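Local coordinates for protein thiamine monophosphate kinase (Aquifex aeolicus, PDB 1VQV) that phosphorylates thiamine monophosphate with ATP to give thiamine diphosphate, the active form of vitamin B1, and works as a homodimer, at residues P57-V69 and R99-C113. Residues are numbered along the deposited sequence; the frame is centred on the assembly and turned at random.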
loop_
_atom_site.group_PDB
_atom_site.type_symbol
_atom_site.label_atom_id
_atom_site.label_comp_id
_atom_site.label_asym_id
_atom_site.label_seq_id
_atom_site.Cartn_x
_atom_site.Cartn_y
_atom_site.Cartn_z
ATOM N N PRO B 57 -12.251 -0.223 17.551
ATOM C CA PRO B 57 -11.915 -0.008 16.133
ATOM C C PRO B 57 -11.411 1.411 15.817
ATOM O O PRO B 57 -10.507 1.599 15.008
ATOM C CB PRO B 57 -13.234 -0.326 15.420
ATOM C CG PRO B 57 -13.894 -1.324 16.352
ATOM C CD PRO B 57 -13.611 -0.773 17.708
ATOM N N GLU B 58 -12.017 2.396 16.466
ATOM C CA GLU B 58 -11.677 3.805 16.285
ATOM C C GLU B 58 -10.209 4.144 16.544
ATOM O O GLU B 58 -9.618 4.969 15.850
ATOM C CB GLU B 58 -12.577 4.651 17.184
ATOM C CG GLU B 58 -14.045 4.625 16.798
ATOM C CD GLU B 58 -14.908 3.885 17.809
ATOM O OE1 GLU B 58 -14.523 2.760 18.225
ATOM O OE2 GLU B 58 -15.975 4.439 18.175
ATOM N N ALA B 59 -9.631 3.506 17.551
ATOM C CA ALA B 59 -8.244 3.733 17.891
ATOM C C ALA B 59 -7.356 3.051 16.845
ATOM O O ALA B 59 -6.294 3.573 16.508
ATOM C CB ALA B 59 -7.952 3.195 19.291
ATOM N N VAL B 60 -7.791 1.897 16.336
ATOM C CA VAL B 60 -7.032 1.164 15.317
ATOM C C VAL B 60 -7.032 1.989 14.031
ATOM O O VAL B 60 -6.034 2.043 13.316
ATOM C CB VAL B 60 -7.639 -0.260 15.028
ATOM C CG1 VAL B 60 -6.876 -0.944 13.898
ATOM C CG2 VAL B 60 -7.565 -1.132 16.275
ATOM N N GLY B 61 -8.161 2.638 13.753
ATOM C CA GLY B 61 -8.280 3.486 12.581
ATOM C C GLY B 61 -7.377 4.695 12.693
ATOM O O GLY B 61 -6.801 5.132 11.712
ATOM N N TRP B 62 -7.262 5.245 13.897
ATOM C CA TRP B 62 -6.406 6.396 14.130
ATOM C C TRP B 62 -4.950 5.945 13.984
ATOM O O TRP B 62 -4.171 6.553 13.271
ATOM C CB TRP B 62 -6.678 6.980 15.529
ATOM C CG TRP B 62 -5.719 8.073 15.964
ATOM C CD1 TRP B 62 -4.450 7.903 16.456
ATOM C CD2 TRP B 62 -5.928 9.488 15.884
ATOM N NE1 TRP B 62 -3.860 9.117 16.675
ATOM C CE2 TRP B 62 -4.739 10.110 16.333
ATOM C CE3 TRP B 62 -7.001 10.292 15.472
ATOM C CZ2 TRP B 62 -4.588 11.500 16.383
ATOM C CZ3 TRP B 62 -6.852 11.671 15.521
ATOM C CH2 TRP B 62 -5.646 12.263 15.974
ATOM N N LYS B 63 -4.595 4.852 14.640
ATOM C CA LYS B 63 -3.241 4.340 14.562
ATOM C C LYS B 63 -2.804 4.063 13.118
ATOM O O LYS B 63 -1.675 4.359 12.752
ATOM C CB LYS B 63 -3.127 3.070 15.401
ATOM C CG LYS B 63 -1.719 2.631 15.679
ATOM C CD LYS B 63 -1.680 1.725 16.882
ATOM C CE LYS B 63 -0.270 1.249 17.164
ATOM N NZ LYS B 63 -0.209 0.351 18.350
ATOM N N ALA B 64 -3.694 3.513 12.297
ATOM C CA ALA B 64 -3.348 3.200 10.912
ATOM C C ALA B 64 -2.772 4.415 10.193
ATOM O O ALA B 64 -1.826 4.297 9.414
ATOM C CB ALA B 64 -4.566 2.679 10.174
ATOM N N ILE B 65 -3.342 5.581 10.455
ATOM C CA ILE B 65 -2.869 6.815 9.853
ATOM C C ILE B 65 -1.651 7.379 10.600
ATOM O O ILE B 65 -0.693 7.841 9.992
ATOM C CB ILE B 65 -3.993 7.868 9.835
ATOM C CG1 ILE B 65 -5.086 7.428 8.857
ATOM C CG2 ILE B 65 -3.429 9.249 9.483
ATOM C CD1 ILE B 65 -4.644 7.314 7.422
ATOM N N SER B 66 -1.684 7.318 11.924
ATOM C CA SER B 66 -0.589 7.836 12.727
ATOM C C SER B 66 0.765 7.165 12.538
ATOM O O SER B 66 1.782 7.839 12.582
ATOM C CB SER B 66 -0.959 7.815 14.212
ATOM O OG SER B 66 -1.805 8.909 14.533
ATOM N N VAL B 67 0.802 5.854 12.340
ATOM C CA VAL B 67 2.088 5.206 12.171
ATOM C C VAL B 67 2.763 5.733 10.909
ATOM O O VAL B 67 3.949 6.069 10.924
ATOM C CB VAL B 67 1.953 3.673 12.089
ATOM C CG1 VAL B 67 3.314 3.040 11.861
ATOM C CG2 VAL B 67 1.356 3.141 13.381
ATOM N N ASN B 68 2.018 5.827 9.816
ATOM C CA ASN B 68 2.603 6.320 8.581
ATOM C C ASN B 68 3.034 7.765 8.663
ATOM O O ASN B 68 4.027 8.155 8.057
ATOM C CB ASN B 68 1.638 6.155 7.415
ATOM C CG ASN B 68 1.699 4.789 6.834
ATOM O OD1 ASN B 68 2.761 4.187 6.792
ATOM N ND2 ASN B 68 0.571 4.284 6.372
ATOM N N VAL B 69 2.280 8.562 9.411
ATOM C CA VAL B 69 2.587 9.978 9.572
ATOM C C VAL B 69 3.890 10.172 10.363
ATOM O O VAL B 69 4.666 11.076 10.080
ATOM C CB VAL B 69 1.415 10.714 10.290
ATOM C CG1 VAL B 69 1.788 12.154 10.556
ATOM C CG2 VAL B 69 0.153 10.651 9.441
ATOM N N ARG B 99 -16.512 2.353 12.496
ATOM C CA ARG B 99 -15.778 2.969 13.584
ATOM C C ARG B 99 -14.311 3.092 13.236
ATOM O O ARG B 99 -13.631 4.012 13.688
ATOM C CB ARG B 99 -15.976 2.172 14.868
ATOM C CG ARG B 99 -17.345 2.417 15.477
ATOM C CD ARG B 99 -17.659 1.485 16.631
ATOM N NE ARG B 99 -19.018 1.717 17.120
ATOM C CZ ARG B 99 -19.321 2.374 18.238
ATOM N NH1 ARG B 99 -18.357 2.865 19.004
ATOM N NH2 ARG B 99 -20.593 2.551 18.584
ATOM N N PHE B 100 -13.832 2.173 12.410
ATOM C CA PHE B 100 -12.447 2.192 11.977
ATOM C C PHE B 100 -12.211 3.457 11.154
ATOM O O PHE B 100 -11.243 4.192 11.379
ATOM C CB PHE B 100 -12.137 0.964 11.115
ATOM C CG PHE B 100 -10.838 1.066 10.376
ATOM C CD1 PHE B 100 -9.644 0.749 11.002
ATOM C CD2 PHE B 100 -10.804 1.563 9.083
ATOM C CE1 PHE B 100 -8.428 0.932 10.355
ATOM C CE2 PHE B 100 -9.598 1.750 8.428
ATOM C CZ PHE B 100 -8.407 1.436 9.066
ATOM N N TYR B 101 -13.098 3.705 10.200
ATOM C CA TYR B 101 -12.971 4.872 9.339
ATOM C C TYR B 101 -13.247 6.217 10.015
ATOM O O TYR B 101 -12.855 7.266 9.500
ATOM C CB TYR B 101 -13.842 4.688 8.098
ATOM C CG TYR B 101 -13.172 3.804 7.072
ATOM C CD1 TYR B 101 -12.028 4.240 6.412
ATOM C CD2 TYR B 101 -13.653 2.525 6.797
ATOM C CE1 TYR B 101 -11.376 3.430 5.505
ATOM C CE2 TYR B 101 -13.010 1.697 5.892
ATOM C CZ TYR B 101 -11.870 2.152 5.240
ATOM O OH TYR B 101 -11.242 1.342 4.303
ATOM N N ILE B 102 -13.907 6.161 11.173
ATOM C CA ILE B 102 -14.212 7.331 11.987
ATOM C C ILE B 102 -12.865 7.774 12.533
ATOM O O ILE B 102 -12.489 8.940 12.431
ATOM C CB ILE B 102 -15.144 6.966 13.189
ATOM C CG1 ILE B 102 -16.570 6.710 12.691
ATOM C CG2 ILE B 102 -15.119 8.077 14.243
ATOM C CD1 ILE B 102 -17.558 6.315 13.792
ATOM N N GLY B 103 -12.142 6.815 13.100
ATOM C CA GLY B 103 -10.831 7.092 13.645
ATOM C C GLY B 103 -9.866 7.576 12.576
ATOM O O GLY B 103 -8.998 8.401 12.847
ATOM N N VAL B 104 -10.016 7.060 11.359
ATOM C CA VAL B 104 -9.164 7.446 10.244
ATOM C C VAL B 104 -9.468 8.889 9.871
ATOM O O VAL B 104 -8.559 9.683 9.657
ATOM C CB VAL B 104 -9.402 6.518 9.002
ATOM C CG1 VAL B 104 -8.914 7.182 7.723
ATOM C CG2 VAL B 104 -8.674 5.200 9.185
ATOM N N LYS B 105 -10.752 9.225 9.804
ATOM C CA LYS B 105 -11.163 10.576 9.445
ATOM C C LYS B 105 -10.588 11.580 10.444
ATOM O O LYS B 105 -10.115 12.655 10.070
ATOM C CB LYS B 105 -12.693 10.682 9.440
ATOM C CG LYS B 105 -13.223 11.985 8.867
ATOM C CD LYS B 105 -14.623 12.282 9.384
ATOM C CE LYS B 105 -15.165 13.608 8.844
ATOM N NZ LYS B 105 -16.434 14.020 9.535
ATOM N N ARG B 106 -10.639 11.213 11.720
ATOM C CA ARG B 106 -10.145 12.056 12.797
ATOM C C ARG B 106 -8.633 12.266 12.716
ATOM O O ARG B 106 -8.140 13.338 13.050
ATOM C CB ARG B 106 -10.526 11.442 14.153
ATOM C CG ARG B 106 -12.007 11.563 14.501
ATOM C CD ARG B 106 -12.338 10.812 15.779
ATOM N NE ARG B 106 -13.735 10.990 16.171
ATOM C CZ ARG B 106 -14.359 10.268 17.099
ATOM N NH1 ARG B 106 -13.712 9.306 17.743
ATOM N NH2 ARG B 106 -15.641 10.504 17.372
ATOM N N ALA B 107 -7.899 11.249 12.274
ATOM C CA ALA B 107 -6.453 11.355 12.159
ATOM C C ALA B 107 -6.081 12.263 10.991
ATOM O O ALA B 107 -5.131 13.057 11.073
ATOM C CB ALA B 107 -5.847 9.984 11.973
ATOM N N CYS B 108 -6.838 12.135 9.905
ATOM C CA CYS B 108 -6.611 12.935 8.715
ATOM C C CYS B 108 -6.944 14.394 9.013
ATOM O O CYS B 108 -6.197 15.293 8.623
ATOM C CB CYS B 108 -7.465 12.421 7.555
ATOM S SG CYS B 108 -6.942 10.831 6.874
ATOM N N GLU B 109 -8.056 14.628 9.713
ATOM C CA GLU B 109 -8.449 15.988 10.061
ATOM C C GLU B 109 -7.346 16.622 10.881
ATOM O O GLU B 109 -6.994 17.785 10.687
ATOM C CB GLU B 109 -9.732 15.998 10.886
ATOM C CG GLU B 109 -10.906 15.406 10.155
ATOM C CD GLU B 109 -12.192 15.416 10.971
ATOM O OE1 GLU B 109 -12.135 15.163 12.202
ATOM O OE2 GLU B 109 -13.261 15.659 10.364
ATOM N N PHE B 110 -6.791 15.838 11.791
ATOM C CA PHE B 110 -5.738 16.314 12.659
ATOM C C PHE B 110 -4.446 16.632 11.926
ATOM O O PHE B 110 -3.975 17.763 11.968
ATOM C CB PHE B 110 -5.449 15.277 13.748
ATOM C CG PHE B 110 -4.531 15.780 14.817
ATOM C CD1 PHE B 110 -4.991 16.691 15.763
ATOM C CD2 PHE B 110 -3.197 15.400 14.845
ATOM C CE1 PHE B 110 -4.140 17.217 16.711
ATOM C CE2 PHE B 110 -2.334 15.925 15.793
ATOM C CZ PHE B 110 -2.807 16.836 16.727
ATOM N N TYR B 111 -3.873 15.622 11.273
ATOM C CA TYR B 111 -2.618 15.777 10.544
ATOM C C TYR B 111 -2.721 16.564 9.247
ATOM O O TYR B 111 -1.710 16.971 8.681
ATOM C CB TYR B 111 -2.023 14.410 10.263
ATOM C CG TYR B 111 -1.808 13.597 11.511
ATOM C CD1 TYR B 111 -1.021 14.082 12.552
ATOM C CD2 TYR B 111 -2.379 12.331 11.648
ATOM C CE1 TYR B 111 -0.809 13.330 13.688
ATOM C CE2 TYR B 111 -2.166 11.570 12.785
ATOM C CZ TYR B 111 -1.380 12.074 13.802
ATOM O OH TYR B 111 -1.153 11.312 14.930
ATOM N N LYS B 112 -3.946 16.772 8.782
ATOM C CA LYS B 112 -4.192 17.536 7.563
ATOM C C LYS B 112 -3.745 16.811 6.297
ATOM O O LYS B 112 -3.070 17.390 5.435
ATOM C CB LYS B 112 -3.496 18.896 7.653
ATOM C CG LYS B 112 -3.971 19.722 8.813
ATOM C CD LYS B 112 -3.076 20.916 9.018
ATOM C CE LYS B 112 -3.536 21.733 10.224
ATOM N NZ LYS B 112 -2.622 22.876 10.483
ATOM N N CYS B 113 -4.112 15.539 6.207
ATOM C CA CYS B 113 -3.797 14.715 5.059
ATOM C C CYS B 113 -5.133 14.107 4.677
ATOM O O CYS B 113 -6.148 14.392 5.312
ATOM C CB CYS B 113 -2.795 13.618 5.428
ATOM S SG CYS B 113 -3.424 12.406 6.605
#
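Gly-61 and Gly-103 face each other where helices 57-69 and 99-111 pass, an instance of glycines permitting close helix packing: the axes come within 6.3 Å, crossing at -42°, with no side chain at either position to hold the backbones apart. Backbone carbonyls accept CA-H...O contacts here, Gly-61 CA lying 3.3 Å from Phe-100 O and Gly-103 CA reaching Glu-58 O.

Toward the C-terminal ends the packing becomes knobs into holes. Ile-65 sits among Val-104, Ala-107, Cys-108 and Tyr-111, its CB 3.5 Å from Ala-107 CB. Trp-62, with CG anti to the backbone N (chi1 172°), swings its indole across the second helix; Ala-107 CB lies over one face, a CH-pi contact, while CH2 meets Phe-110 CB and NE1 hydrogen-bonds Pro-188 O. An alanine in place of Trp-62 would probably open a gap beside Ala-107 and Phe-110 and leave Pro-188 O without its indole N-H. Val-69 CG1 covers a face of Tyr-111, 4.0 Å from the ring centroid.

Polar links are few. Ser-66 OG, at the edge of the Tyr-111 ring, shares a 2.5 Å hydrogen bond with Tyr-111 OH, which also bonds Ala-190 N. At the N-terminal end of 57-69, in one of two modelled conformers of Glu-58, OE2 forms a salt bridge with Arg-99 NH1 through a weak hydrogen bond, carboxylate and guanidinium nearly perpendicular; this link is doubtful.

Both helices lie against the sheet of the PurM-like N-terminal domain: Ile-65 and Val-104 touch Ile-84 on strand 77-88, Val-60 and Phe-100 Ile-128 on strand 127-136, and Val-104 also packs on Leu-19 of the second subunit.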